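PDB 5C2V: hydrazine synthase subunit alpha from Candidatus Kuenenia stuttgartiensis, which catalyses, within the hydrazine synthase complex, the condensation of hydroxylamine from the gamma subunit with ammonia to give hydrazine. Local coordinates for residues A314-D319 with K324-L329; L597-D602 with E753-V758; K640-D645 with I757-D762. One frame throughout, in Å; residues are numbered along the deposited sequence.

Contact 1 of 3, residues A314-D319 with K324-L329; sequences AAVSWD and KTYEKL
Ala315 and Glu327 face each other as an antiparallel hydrogen-bonded pair, joining strand 312-317 to the short strand 327-328 as a β-hairpin at the edge of a four-stranded meander. This up-and-down sheet has the form of a propeller blade, consistent with the six-bladed β-propeller of the N-terminal domain. Two backbone bonds close the pair: Ala315 N to Glu327 O at 3.3 Å and, returning, Glu327 N to Ala315 O at 3.1 Å. The carbonyl of Ala315 does extra work, since CA of Tyr326 also comes within 3.5 Å of its O in a CA-H...O contact.

On the face carrying Ala315 and Glu327, the methyl of Ala315 touches both CG of Glu327 and Leu329, whose CD1 is 3.8 Å from Ala315 CB. On the other side of the strand, Val316 meets Tyr326. CG1 of Val316 reaches the edge of the phenol ring near its plane, 3.6 Å from Tyr326 CD2; with chi1 of Tyr326 at -179°, its ring extends past Val316 toward Ala314, whose CB lies 4.1 Å from Tyr326 CE2. Near the turn, Thr325 OG1 has its main partners in the carbonyls of Phe322 and Ala320, and it receives in addition a long, weak bond from Ser317 N, 3.4 Å away.

Further out, Tyr273 of strand 270-273 touches both Val316 and Tyr326, and Tyr326 OH bonds to Glu302. Strand 297-303 flanks 312-317 on its other edge through backbone bonds, and Lys297 forms a salt bridge with Glu327. At the turn the hairpin meets a subunit interface, where Lys324 NZ pairs with Asp310 OD1 of the hydrazine synthase beta subunit.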
loop_
_atom_site.group_PDB
_atom_site.type_symbol
_atom_site.label_atom_id
_atom_site.label_comp_id
_atom_site.label_asym_id
_atom_site.label_seq_id
_atom_site.Cartn_x
_atom_site.Cartn_y
_atom_site.Cartn_z
ATOM N N ALA D 314 0.832 -20.493 5.452
ATOM C CA ALA D 314 2.014 -19.662 5.655
ATOM C C ALA D 314 2.683 -19.996 6.983
ATOM O O ALA D 314 2.055 -20.572 7.872
ATOM C CB ALA D 314 1.646 -18.189 5.598
ATOM N N ALA D 315 3.956 -19.640 7.117
ATOM C CA ALA D 315 4.693 -19.955 8.334
ATOM C C ALA D 315 5.720 -18.889 8.710
ATOM O O ALA D 315 6.400 -18.333 7.847
ATOM C CB ALA D 315 5.377 -21.308 8.193
ATOM N N VAL D 316 5.824 -18.616 10.008
ATOM C CA VAL D 316 6.875 -17.748 10.540
ATOM C C VAL D 316 7.409 -18.338 11.841
ATOM O O VAL D 316 6.631 -18.754 12.696
ATOM C CB VAL D 316 6.378 -16.303 10.791
ATOM C CG1 VAL D 316 6.219 -15.550 9.481
ATOM C CG2 VAL D 316 5.072 -16.303 11.575
ATOM N N SER D 317 8.730 -18.376 11.987
ATOM C CA SER D 317 9.355 -18.987 13.160
ATOM C C SER D 317 8.858 -18.357 14.458
ATOM O O SER D 317 8.788 -17.135 14.576
ATOM C CB SER D 317 10.877 -18.874 13.080
ATOM O OG SER D 317 11.314 -17.580 13.457
ATOM N N TRP D 318 8.506 -19.200 15.424
ATOM C CA TRP D 318 8.009 -18.723 16.709
ATOM C C TRP D 318 9.089 -17.980 17.485
ATOM O O TRP D 318 8.811 -16.983 18.153
ATOM C CB TRP D 318 7.476 -19.887 17.548
ATOM C CG TRP D 318 7.458 -19.585 19.014
ATOM C CD1 TRP D 318 8.361 -20.003 19.947
ATOM C CD2 TRP D 318 6.502 -18.779 19.714
ATOM N NE1 TRP D 318 8.021 -19.517 21.186
ATOM C CE2 TRP D 318 6.884 -18.763 21.069
ATOM C CE3 TRP D 318 5.357 -18.077 19.327
ATOM C CZ2 TRP D 318 6.162 -18.070 22.039
ATOM C CZ3 TRP D 318 4.642 -17.390 20.292
ATOM C CH2 TRP D 318 5.047 -17.391 21.631
ATOM N N ASP D 319 10.320 -18.470 17.391
ATOM C CA ASP D 319 11.442 -17.878 18.110
ATOM C C ASP D 319 11.732 -16.462 17.621
ATOM O O ASP D 319 11.949 -15.553 18.424
ATOM C CB ASP D 319 12.690 -18.752 17.966
ATOM C CG ASP D 319 12.513 -20.125 18.585
ATOM O OD1 ASP D 319 11.715 -20.251 19.538
ATOM O OD2 ASP D 319 13.172 -21.079 18.120
ATOM N N LYS D 324 12.104 -12.078 7.770
ATOM C CA LYS D 324 13.229 -12.885 7.310
ATOM C C LYS D 324 12.957 -14.381 7.463
ATOM O O LYS D 324 13.541 -15.198 6.751
ATOM C CB LYS D 324 14.507 -12.496 8.062
ATOM C CG LYS D 324 14.429 -12.663 9.572
ATOM C CD LYS D 324 15.689 -12.147 10.252
ATOM C CE LYS D 324 15.843 -10.643 10.074
ATOM N NZ LYS D 324 17.062 -10.123 10.756
ATOM N N THR D 325 12.077 -14.735 8.395
ATOM C CA THR D 325 11.713 -16.134 8.606
ATOM C C THR D 325 10.413 -16.529 7.904
ATOM O O THR D 325 9.998 -17.687 7.970
ATOM C CB THR D 325 11.577 -16.455 10.108
ATOM O OG1 THR D 325 10.423 -15.794 10.642
ATOM C CG2 THR D 325 12.818 -16.007 10.866
ATOM N N TYR D 326 9.770 -15.574 7.237
ATOM C CA TYR D 326 8.499 -15.837 6.563
ATOM C C TYR D 326 8.682 -16.756 5.359
ATOM O O TYR D 326 9.702 -16.695 4.672
ATOM C CB TYR D 326 7.838 -14.525 6.124
ATOM C CG TYR D 326 6.504 -14.700 5.424
ATOM C CD1 TYR D 326 6.431 -14.827 4.041
ATOM C CD2 TYR D 326 5.317 -14.733 6.145
ATOM C CE1 TYR D 326 5.217 -14.988 3.399
ATOM C CE2 TYR D 326 4.096 -14.892 5.510
ATOM C CZ TYR D 326 4.053 -15.018 4.137
ATOM O OH TYR D 326 2.843 -15.176 3.501
ATOM N N GLU D 327 7.690 -17.607 5.108
ATOM C CA GLU D 327 7.724 -18.498 3.952
ATOM C C GLU D 327 6.328 -18.923 3.499
ATOM O O GLU D 327 5.370 -18.879 4.273
ATOM C CB GLU D 327 8.565 -19.738 4.261
ATOM C CG GLU D 327 8.091 -20.528 5.469
ATOM C CD GLU D 327 8.902 -21.790 5.691
ATOM O OE1 GLU D 327 9.443 -22.331 4.702
ATOM O OE2 GLU D 327 9.002 -22.238 6.852
ATOM N N LYS D 328 6.226 -19.334 2.238
ATOM C CA LYS D 328 4.975 -19.831 1.673
ATOM C C LYS D 328 5.017 -21.351 1.554
ATOM O O LYS D 328 5.831 -21.899 0.811
ATOM C CB LYS D 328 4.715 -19.204 0.303
ATOM C CG LYS D 328 3.317 -18.637 0.125
ATOM C CD LYS D 328 3.116 -17.405 0.987
ATOM C CE LYS D 328 1.790 -16.732 0.683
ATOM N NZ LYS D 328 1.630 -15.463 1.443
ATOM N N LEU D 329 4.145 -22.029 2.293
ATOM C CA LEU D 329 4.150 -23.488 2.329
ATOM C C LEU D 329 3.397 -24.144 1.171
ATOM O O LEU D 329 3.646 -25.305 0.849
ATOM C CB LEU D 329 3.563 -23.974 3.657
ATOM C CG LEU D 329 4.296 -23.511 4.917
ATOM C CD1 LEU D 329 3.627 -24.063 6.168
ATOM C CD2 LEU D 329 5.761 -23.917 4.862
#

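Contact 2 of 3, residues L597-D602 with E753-V758; sequences LKFDND and ERYAIV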
loop_
_atom_site.group_PDB
_atom_site.type_symbol
_atom_site.label_atom_id
_atom_site.label_comp_id
_atom_site.label_asym_id
_atom_site.label_seq_id
_atom_site.Cartn_x
_atom_site.Cartn_y
_atom_site.Cartn_z
ATOM N N LEU D 597 -9.540 19.781 31.004
ATOM C CA LEU D 597 -8.246 20.445 30.886
ATOM C C LEU D 597 -8.313 21.889 31.349
ATOM O O LEU D 597 -9.381 22.499 31.372
ATOM C CB LEU D 597 -7.734 20.414 29.444
ATOM C CG LEU D 597 -6.753 19.302 29.090
ATOM C CD1 LEU D 597 -7.520 18.026 28.943
ATOM C CD2 LEU D 597 -5.985 19.621 27.817
ATOM N N LYS D 598 -7.157 22.429 31.712
ATOM C CA LYS D 598 -7.030 23.848 31.991
ATOM C C LYS D 598 -6.051 24.470 31.004
ATOM O O LYS D 598 -4.965 23.931 30.773
ATOM C CB LYS D 598 -6.576 24.088 33.431
ATOM C CG LYS D 598 -7.628 23.739 34.472
ATOM C CD LYS D 598 -7.220 24.212 35.857
ATOM C CE LYS D 598 -5.990 23.475 36.356
ATOM N NZ LYS D 598 -5.649 23.862 37.752
ATOM N N PHE D 599 -6.455 25.591 30.414
ATOM C CA PHE D 599 -5.616 26.326 29.475
ATOM C C PHE D 599 -5.340 27.731 29.997
ATOM O O PHE D 599 -6.102 28.258 30.807
ATOM C CB PHE D 599 -6.277 26.413 28.096
ATOM C CG PHE D 599 -6.623 25.080 27.496
ATOM C CD1 PHE D 599 -5.694 24.383 26.741
ATOM C CD2 PHE D 599 -7.883 24.533 27.672
ATOM C CE1 PHE D 599 -6.013 23.160 26.182
ATOM C CE2 PHE D 599 -8.207 23.310 27.115
ATOM C CZ PHE D 599 -7.271 22.624 26.369
ATOM N N ASP D 600 -4.253 28.336 29.530
ATOM C CA ASP D 600 -3.958 29.723 29.868
ATOM C C ASP D 600 -4.720 30.671 28.947
ATOM O O ASP D 600 -5.593 30.246 28.190
ATOM C CB ASP D 600 -2.451 29.996 29.797
ATOM C CG ASP D 600 -1.828 29.552 28.483
ATOM O OD1 ASP D 600 -2.529 29.528 27.450
ATOM O OD2 ASP D 600 -0.621 29.230 28.485
ATOM N N ASN D 601 -4.388 31.955 29.015
ATOM C CA ASN D 601 -5.031 32.954 28.172
ATOM C C ASN D 601 -4.629 32.812 26.706
ATOM O O ASN D 601 -5.328 33.289 25.813
ATOM C CB ASN D 601 -4.701 34.361 28.669
ATOM C CG ASN D 601 -5.158 34.596 30.097
ATOM O OD1 ASN D 601 -6.162 34.038 30.538
ATOM N ND2 ASN D 601 -4.417 35.422 30.827
ATOM N N ASP D 602 -3.500 32.151 26.466
ATOM C CA ASP D 602 -3.006 31.941 25.108
ATOM C C ASP D 602 -3.660 30.728 24.453
ATOM O O ASP D 602 -3.579 30.549 23.238
ATOM C CB ASP D 602 -1.486 31.768 25.111
ATOM C CG ASP D 602 -0.762 32.968 25.688
ATOM O OD1 ASP D 602 -1.337 34.076 25.676
ATOM O OD2 ASP D 602 0.385 32.802 26.153
ATOM N N GLU D 753 -15.437 26.031 23.289
ATOM C CA GLU D 753 -16.105 25.651 22.046
ATOM C C GLU D 753 -15.111 25.094 21.028
ATOM O O GLU D 753 -15.311 24.011 20.458
ATOM C CB GLU D 753 -16.846 26.857 21.458
ATOM C CG GLU D 753 -17.884 27.465 22.393
ATOM C CD GLU D 753 -18.305 28.863 21.977
ATOM O OE1 GLU D 753 -17.599 29.476 21.147
ATOM O OE2 GLU D 753 -19.339 29.351 22.480
ATOM N N ARG D 754 -14.036 25.844 20.812
ATOM C CA ARG D 754 -12.995 25.456 19.872
ATOM C C ARG D 754 -12.384 24.111 20.251
ATOM O O ARG D 754 -12.218 23.232 19.402
ATOM C CB ARG D 754 -11.909 26.534 19.806
ATOM C CG ARG D 754 -10.876 26.311 18.716
ATOM C CD ARG D 754 -9.957 27.513 18.570
ATOM N NE ARG D 754 -9.128 27.724 19.753
ATOM C CZ ARG D 754 -8.267 28.728 19.891
ATOM N NH1 ARG D 754 -8.120 29.615 18.917
ATOM N NH2 ARG D 754 -7.553 28.842 21.002
ATOM N N TYR D 755 -12.064 23.946 21.532
ATOM C CA TYR D 755 -11.480 22.693 21.992
ATOM C C TYR D 755 -12.518 21.578 22.016
ATOM O O TYR D 755 -12.168 20.399 22.020
ATOM C CB TYR D 755 -10.851 22.849 23.375
ATOM C CG TYR D 755 -9.969 21.679 23.742
ATOM C CD1 TYR D 755 -8.719 21.524 23.158
ATOM C CD2 TYR D 755 -10.389 20.723 24.656
ATOM C CE1 TYR D 755 -7.908 20.455 23.478
ATOM C CE2 TYR D 755 -9.583 19.648 24.984
ATOM C CZ TYR D 755 -8.343 19.520 24.391
ATOM O OH TYR D 755 -7.534 18.454 24.711
ATOM N N ALA D 756 -13.794 21.948 22.042
ATOM C CA ALA D 756 -14.854 20.959 21.901
ATOM C C ALA D 756 -14.812 20.399 20.488
ATOM O O ALA D 756 -14.944 19.190 20.281
ATOM C CB ALA D 756 -16.214 21.563 22.205
ATOM N N ILE D 757 -14.618 21.286 19.515
ATOM C CA ILE D 757 -14.453 20.857 18.129
ATOM C C ILE D 757 -13.201 19.989 17.976
ATOM O O ILE D 757 -13.234 18.942 17.317
ATOM C CB ILE D 757 -14.369 22.061 17.170
ATOM C CG1 ILE D 757 -15.662 22.876 17.230
ATOM C CG2 ILE D 757 -14.102 21.596 15.747
ATOM C CD1 ILE D 757 -15.674 24.071 16.304
ATOM N N VAL D 758 -12.106 20.424 18.596
ATOM C CA VAL D 758 -10.856 19.665 18.583
ATOM C C VAL D 758 -11.053 18.247 19.118
ATOM O O VAL D 758 -10.636 17.271 18.488
ATOM C CB VAL D 758 -9.761 20.366 19.413
ATOM C CG1 VAL D 758 -8.531 19.477 19.534
ATOM C CG2 VAL D 758 -9.398 21.707 18.792
#
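Phe599 and Tyr755 meet in an edge-to-face (T-shaped) aromatic pair that lays a two-stranded antiparallel hairpin, strands 596-599 and 605-609, against helix 751-762 of the cytochrome c domain. The ring centroids stand 4.9 Å apart and the planes are inclined at 60°, a tilted version of the T. Phe599 supplies the edge: its CZ sits over the middle of the phenol ring, 3.6 Å above the plane of Tyr755, and is nearly equidistant from all six ring carbons. Such a placement directs the weakly positive C-H rim of one ring at the electron-rich face of the other. The tyrosine is set for it by its first torsion: with chi1 at -167°, CG lies opposite the backbone N, and the ring projects from the helix toward the strand.

Aliphatic contact is confined to Leu597, two residues earlier on the strand and pointing the same way as Phe599. Its CD2 comes within 3.7 Å of Tyr755 OH and 4.2 Å of Tyr755 CZ, so Phe599 covers the ring face while Leu597 meets the hydroxyl end. Tyr508 of strand 503-510 packs against both Leu597 and Tyr755, adding a third element to the cluster.

Polar links between strand and helix are lacking; the helix itself is held by its usual i to i+4 bonds, such as Val758 N to Arg754 O. Polar groups of the helix are served by other parts of the chain. Arg754, next to Tyr755, makes a cation-pi contact with Tyr723, and Glu753, farther from the strand, forms a salt bridge with Lys657. The phenol is buried, and its hydroxyl has a partner: Tyr755 OH is hydrogen-bonded to the backbone O of Gly536.

Contact 3 of 3, residues K640-D645 with I757-D762; sequences KQRTVD and IVEWID
Glu759, on helix 751-762, reaches across to Arg642 and Val644 of the loop that leads into helix 646-657, and its side chain can be traced outward contact by contact. Its CB packs on Val644, 4.0 Å from CG2. CG then leaves beside the backbone N (chi1 -78°), and the chain runs extended from there, carrying CD into the plane of the guanidinium group of Arg642, at its edge. The carboxylate ends in a bidentate salt bridge. OE1 takes the weaker of the two bonds, 3.3 Å from Arg642 NH1, and also lies close to Val644 CG2. OE2 takes the shorter, 3.1 Å from Arg642 NH2, on its syn side and with an N-H...O angle of 165°. The two flat groups are 28° apart, nearly enough coplanar for both N-H bonds to be directed at oxygens. Arg642 approaches through a bend at chi3, which turns its head toward the helix.

OE2 has a second partner in the hydroxyl of Tyr508, so this buried carboxylate is gripped by both a charge and a phenol, which probably stabilises its ionised form. Next to the ion pair, Val644 straddles two helix residues: while CG2 faces Glu759, CG1 lies 3.7 Å from Trp760 CB. The indole itself is tied by NE1 to the carbonyl of Gln766.

Asp645 provides the N-cap of helix 646-657, directly after the valine. That helix runs up to the heme-binding Cys658, and its Ile650 packs on Ile757 and Trp760. The Arg642-Glu759 bridge joins the loop before that helix to the C-terminal one, and pairing of the helix before the heme-attachment cysteines with the C-terminal helix is a hallmark of the cytochrome c fold.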
loop_
_atom_site.group_PDB
_atom_site.type_symbol
_atom_site.label_atom_id
_atom_site.label_comp_id
_atom_site.label_asym_id
_atom_site.label_seq_id
_atom_site.Cartn_x
_atom_site.Cartn_y
_atom_site.Cartn_z
ATOM N N LYS D 640 -21.712 8.156 33.882
ATOM C CA LYS D 640 -21.330 9.559 33.776
ATOM C C LYS D 640 -20.147 9.838 32.841
ATOM O O LYS D 640 -19.705 10.981 32.733
ATOM C CB LYS D 640 -21.029 10.096 35.176
ATOM C CG LYS D 640 -22.068 9.663 36.198
ATOM C CD LYS D 640 -21.730 10.124 37.601
ATOM C CE LYS D 640 -22.018 11.600 37.778
ATOM N NZ LYS D 640 -21.860 12.012 39.200
ATOM N N GLN D 641 -19.630 8.805 32.179
ATOM C CA GLN D 641 -18.481 8.974 31.287
ATOM C C GLN D 641 -18.810 9.907 30.120
ATOM O O GLN D 641 -19.803 9.716 29.418
ATOM C CB GLN D 641 -18.002 7.619 30.757
ATOM C CG GLN D 641 -16.618 7.664 30.121
ATOM C CD GLN D 641 -16.173 6.314 29.590
ATOM O OE1 GLN D 641 -16.906 5.648 28.861
ATOM N NE2 GLN D 641 -14.964 5.904 29.958
ATOM N N ARG D 642 -17.961 10.911 29.917
ATOM C CA ARG D 642 -18.238 11.981 28.962
ATOM C C ARG D 642 -17.764 11.674 27.543
ATOM O O ARG D 642 -16.694 11.097 27.340
ATOM C CB ARG D 642 -17.595 13.286 29.443
ATOM C CG ARG D 642 -17.957 14.509 28.614
ATOM C CD ARG D 642 -17.304 15.768 29.163
ATOM N NE ARG D 642 -15.848 15.736 29.038
ATOM C CZ ARG D 642 -15.172 16.285 28.034
ATOM N NH1 ARG D 642 -15.820 16.914 27.062
ATOM N NH2 ARG D 642 -13.849 16.210 28.002
ATOM N N THR D 643 -18.577 12.069 26.568
ATOM C CA THR D 643 -18.215 11.982 25.158
ATOM C C THR D 643 -18.648 13.256 24.441
ATOM O O THR D 643 -19.389 14.066 24.998
ATOM C CB THR D 643 -18.859 10.769 24.467
ATOM O OG1 THR D 643 -18.238 10.554 23.192
ATOM C CG2 THR D 643 -20.350 10.996 24.269
ATOM N N VAL D 644 -18.177 13.437 23.212
ATOM C CA VAL D 644 -18.593 14.578 22.408
ATOM C C VAL D 644 -19.532 14.135 21.291
ATOM O O VAL D 644 -19.143 13.380 20.401
ATOM C CB VAL D 644 -17.388 15.315 21.796
ATOM C CG1 VAL D 644 -17.858 16.526 21.006
ATOM C CG2 VAL D 644 -16.416 15.736 22.886
ATOM N N ASP D 645 -20.773 14.607 21.351
ATOM C CA ASP D 645 -21.776 14.278 20.346
ATOM C C ASP D 645 -22.043 15.489 19.457
ATOM O O ASP D 645 -22.254 16.594 19.955
ATOM C CB ASP D 645 -23.069 13.807 21.015
ATOM C CG ASP D 645 -24.070 13.248 20.025
ATOM O OD1 ASP D 645 -24.867 14.037 19.473
ATOM O OD2 ASP D 645 -24.064 12.019 19.802
ATOM N N ILE D 757 -14.618 21.286 19.515
ATOM C CA ILE D 757 -14.453 20.857 18.129
ATOM C C ILE D 757 -13.201 19.989 17.976
ATOM O O ILE D 757 -13.234 18.942 17.317
ATOM C CB ILE D 757 -14.369 22.061 17.170
ATOM C CG1 ILE D 757 -15.662 22.876 17.230
ATOM C CG2 ILE D 757 -14.102 21.596 15.747
ATOM C CD1 ILE D 757 -15.674 24.071 16.304
ATOM N N VAL D 758 -12.106 20.424 18.596
ATOM C CA VAL D 758 -10.856 19.665 18.583
ATOM C C VAL D 758 -11.053 18.247 19.118
ATOM O O VAL D 758 -10.636 17.271 18.488
ATOM C CB VAL D 758 -9.761 20.366 19.413
ATOM C CG1 VAL D 758 -8.531 19.477 19.534
ATOM C CG2 VAL D 758 -9.398 21.707 18.792
ATOM N N GLU D 759 -11.696 18.145 20.277
ATOM C CA GLU D 759 -12.002 16.854 20.885
ATOM C C GLU D 759 -12.871 16.003 19.971
ATOM O O GLU D 759 -12.630 14.805 19.814
ATOM C CB GLU D 759 -12.702 17.042 22.232
ATOM C CG GLU D 759 -11.772 17.402 23.374
ATOM C CD GLU D 759 -12.494 17.477 24.706
ATOM O OE1 GLU D 759 -13.661 17.923 24.727
ATOM O OE2 GLU D 759 -11.896 17.084 25.729
ATOM N N TRP D 760 -13.881 16.629 19.375
ATOM C CA TRP D 760 -14.778 15.936 18.458
ATOM C C TRP D 760 -14.013 15.308 17.300
ATOM O O TRP D 760 -14.230 14.145 16.963
ATOM C CB TRP D 760 -15.846 16.891 17.922
ATOM C CG TRP D 760 -16.637 16.319 16.784
ATOM C CD1 TRP D 760 -17.461 15.231 16.822
ATOM C CD2 TRP D 760 -16.684 16.812 15.440
ATOM N NE1 TRP D 760 -18.014 15.013 15.584
ATOM C CE2 TRP D 760 -17.554 15.970 14.718
ATOM C CE3 TRP D 760 -16.075 17.880 14.777
ATOM C CZ2 TRP D 760 -17.829 16.164 13.365
ATOM C CZ3 TRP D 760 -16.350 18.073 13.435
ATOM C CH2 TRP D 760 -17.218 17.220 12.744
ATOM N N ILE D 761 -13.108 16.077 16.701
ATOM C CA ILE D 761 -12.322 15.577 15.578
ATOM C C ILE D 761 -11.348 14.480 16.009
ATOM O O ILE D 761 -11.218 13.456 15.335
ATOM C CB ILE D 761 -11.543 16.713 14.892
ATOM C CG1 ILE D 761 -12.513 17.758 14.342
ATOM C CG2 ILE D 761 -10.673 16.168 13.776
ATOM C CD1 ILE D 761 -11.846 18.850 13.540
ATOM N N ASP D 762 -10.674 14.689 17.137
ATOM C CA ASP D 762 -9.723 13.708 17.654
ATOM C C ASP D 762 -10.401 12.389 18.025
ATOM O O ASP D 762 -9.775 11.328 17.984
ATOM C CB ASP D 762 -8.982 14.270 18.868
ATOM C CG ASP D 762 -7.644 14.882 18.502
ATOM O OD1 ASP D 762 -7.381 15.064 17.294
ATOM O OD2 ASP D 762 -6.858 15.185 19.423
#

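Contacts 2 and 3 are built on the same helix, 751-762, and share Ile757 and Val758; their centres lie about 13 Å apart, and Ala756 O touches Val644 CG1 between them. Contact 1 is remote, its centre about 49 Å from that of contact 2 and about 43 Å from that of contact 3. Place and chemistry go together. Contact 1, buried although at the edge strand of a sheet in the N-terminal domain, relies on backbone pairing between neighbours in sequence. The other two join segments more than a hundred residues apart through side chains: contact 2, partly buried, is apolar and aromatic, whereas contact 3, buried, combines an ion pair with aliphatic packing.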